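Local coordinates for protein transmembrane oligosaccharyl transferase (Archaeoglobus fulgidus, PDB 3WAJ) that belongs to the STT3 family of membrane-embedded oligosaccharyl transferases, with a helical transmembrane part of the GT-C clan and further domains after it in the chain, at residues 822-827 / 851-856. Sequence-based numbering, arbitrary orientation.
Sequences VVLPYS and ITIYES
S827 OG sits between its backbone N and carbonyl carbon (chi1 69°), facing E855 OE1. In E855, CG is anti to the backbone N, and the chain then bends at chi2 (73°), which brings OE1 to S827 OG. S827 OG donates a hydrogen bond to E855 OE1 at 2.8 Å, on the anti side of the carboxylate and 15° out of its plane. The same oxygen has a salt bridge with R694, and E855 OE2 bonds Q859, so both carboxylate oxygens are tied. This would be expected to favour the charged form of E855. S827 also packs closely on the backbone of 853-855: CB is 3.4 Å from E855 N, which is hydrogen-bonded to N829, and CA is 3.5 Å from I853 O. Y826 O rests 3.8 Å from I853 CB and is hydrogen-bonded by Y840. At the strand end of 822-827, L824 CD1 touches I851 CD1 and I853 CG1, each at 4.3 Å, in a small apolar cluster. Y854 is the N-cap residue of helix 855-860. The contact joins the loop after strand 819-824 to the start of that helix, within the peripheral domain. Strand 819-824 is an edge strand of its three-stranded sheet, next to strand 780-785. L824, I851 and I853 pack against both that neighbour and strand 835-844 of the four-stranded sheet.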
loop_
_atom_site.group_PDB
_atom_site.type_symbol
_atom_site.label_atom_id
_atom_site.label_comp_id
_atom_site.label_asym_id
_atom_site.label_seq_id
_atom_site.Cartn_x
_atom_site.Cartn_y
_atom_site.Cartn_z
ATOM N N VAL A 822 36.872 -19.768 11.553
ATOM C CA VAL A 822 35.810 -19.561 10.573
ATOM C C VAL A 822 34.438 -20.062 11.058
ATOM O O VAL A 822 34.332 -21.113 11.703
ATOM C CB VAL A 822 36.190 -20.131 9.183
ATOM C CG1 VAL A 822 36.198 -21.639 9.200
ATOM C CG2 VAL A 822 35.236 -19.611 8.118
ATOM N N VAL A 823 33.399 -19.285 10.760
ATOM C CA VAL A 823 32.034 -19.604 11.174
ATOM C C VAL A 823 31.223 -20.068 9.954
ATOM O O VAL A 823 31.065 -19.319 8.987
ATOM C CB VAL A 823 31.375 -18.379 11.856
ATOM C CG1 VAL A 823 30.078 -18.761 12.576
ATOM C CG2 VAL A 823 32.343 -17.758 12.841
ATOM N N LEU A 824 30.728 -21.307 10.004
ATOM C CA LEU A 824 29.995 -21.919 8.892
ATOM C C LEU A 824 28.510 -22.074 9.249
ATOM O O LEU A 824 28.176 -22.535 10.342
ATOM C CB LEU A 824 30.605 -23.282 8.547
ATOM C CG LEU A 824 32.129 -23.325 8.383
ATOM C CD1 LEU A 824 32.638 -24.730 8.062
ATOM C CD2 LEU A 824 32.577 -22.355 7.309
ATOM N N PRO A 825 27.607 -21.681 8.331
ATOM C CA PRO A 825 26.171 -21.730 8.633
ATOM C C PRO A 825 25.431 -22.941 8.051
ATOM O O PRO A 825 24.269 -23.144 8.401
ATOM C CB PRO A 825 25.649 -20.454 7.967
ATOM C CG PRO A 825 26.526 -20.313 6.752
ATOM C CD PRO A 825 27.876 -20.932 7.090
ATOM N N TYR A 826 26.055 -23.715 7.168
ATOM C CA TYR A 826 25.346 -24.862 6.593
ATOM C C TYR A 826 25.672 -26.154 7.341
ATOM O O TYR A 826 26.829 -26.412 7.677
ATOM C CB TYR A 826 25.646 -25.015 5.099
ATOM C CG TYR A 826 24.962 -23.988 4.218
ATOM C CD1 TYR A 826 23.599 -24.082 3.933
ATOM C CD2 TYR A 826 25.679 -22.938 3.652
ATOM C CE1 TYR A 826 22.968 -23.150 3.118
ATOM C CE2 TYR A 826 25.055 -22.009 2.831
ATOM C CZ TYR A 826 23.709 -22.123 2.572
ATOM O OH TYR A 826 23.111 -21.195 1.767
ATOM N N SER A 827 24.648 -26.958 7.610
ATOM C CA SER A 827 24.853 -28.272 8.229
ATOM C C SER A 827 24.426 -29.365 7.268
ATOM O O SER A 827 23.750 -29.103 6.266
ATOM C CB SER A 827 24.077 -28.409 9.537
ATOM O OG SER A 827 22.680 -28.454 9.302
ATOM N N ILE A 851 35.400 -31.286 6.079
ATOM C CA ILE A 851 34.561 -31.265 7.280
ATOM C C ILE A 851 33.096 -31.507 6.949
ATOM O O ILE A 851 32.573 -30.986 5.953
ATOM C CB ILE A 851 34.558 -29.880 7.967
ATOM C CG1 ILE A 851 35.809 -29.076 7.635
ATOM C CG2 ILE A 851 34.335 -29.997 9.476
ATOM C CD1 ILE A 851 35.749 -27.665 8.186
ATOM N N THR A 852 32.421 -32.258 7.809
ATOM C CA THR A 852 30.967 -32.261 7.794
ATOM C C THR A 852 30.500 -31.655 9.119
ATOM O O THR A 852 31.082 -31.927 10.177
ATOM C CB THR A 852 30.377 -33.665 7.538
ATOM O OG1 THR A 852 29.815 -34.192 8.748
ATOM C CG2 THR A 852 31.453 -34.601 6.994
ATOM N N ILE A 853 29.478 -30.802 9.044
ATOM C CA ILE A 853 28.970 -30.080 10.209
ATOM C C ILE A 853 27.559 -30.564 10.522
ATOM O O ILE A 853 26.783 -30.849 9.606
ATOM C CB ILE A 853 28.925 -28.557 9.938
ATOM C CG1 ILE A 853 30.323 -28.023 9.616
ATOM C CG2 ILE A 853 28.346 -27.798 11.125
ATOM C CD1 ILE A 853 31.267 -28.064 10.803
ATOM N N TYR A 854 27.217 -30.646 11.806
ATOM C CA TYR A 854 25.867 -31.053 12.194
ATOM C C TYR A 854 25.020 -29.880 12.707
ATOM O O TYR A 854 25.550 -28.868 13.201
ATOM C CB TYR A 854 25.909 -32.257 13.161
ATOM C CG TYR A 854 26.590 -33.437 12.512
ATOM C CD1 TYR A 854 25.888 -34.282 11.656
ATOM C CD2 TYR A 854 27.947 -33.675 12.700
ATOM C CE1 TYR A 854 26.511 -35.354 11.027
ATOM C CE2 TYR A 854 28.583 -34.746 12.072
ATOM C CZ TYR A 854 27.858 -35.581 11.237
ATOM O OH TYR A 854 28.472 -36.644 10.611
ATOM N N GLU A 855 23.705 -30.030 12.555
ATOM C CA GLU A 855 22.745 -28.979 12.854
ATOM C C GLU A 855 22.925 -28.382 14.252
ATOM O O GLU A 855 22.782 -27.169 14.436
ATOM C CB GLU A 855 21.315 -29.510 12.632
ATOM C CG GLU A 855 20.193 -28.556 13.016
ATOM C CD GLU A 855 20.041 -27.396 12.042
ATOM O OE1 GLU A 855 20.881 -27.276 11.115
ATOM O OE2 GLU A 855 19.070 -26.610 12.202
ATOM N N SER A 856 23.268 -29.223 15.226
ATOM C CA SER A 856 23.369 -28.759 16.609
ATOM C C SER A 856 24.598 -27.869 16.779
ATOM O O SER A 856 24.561 -26.878 17.518
ATOM C CB SER A 856 23.405 -29.934 17.588
ATOM O OG SER A 856 24.633 -30.627 17.507
#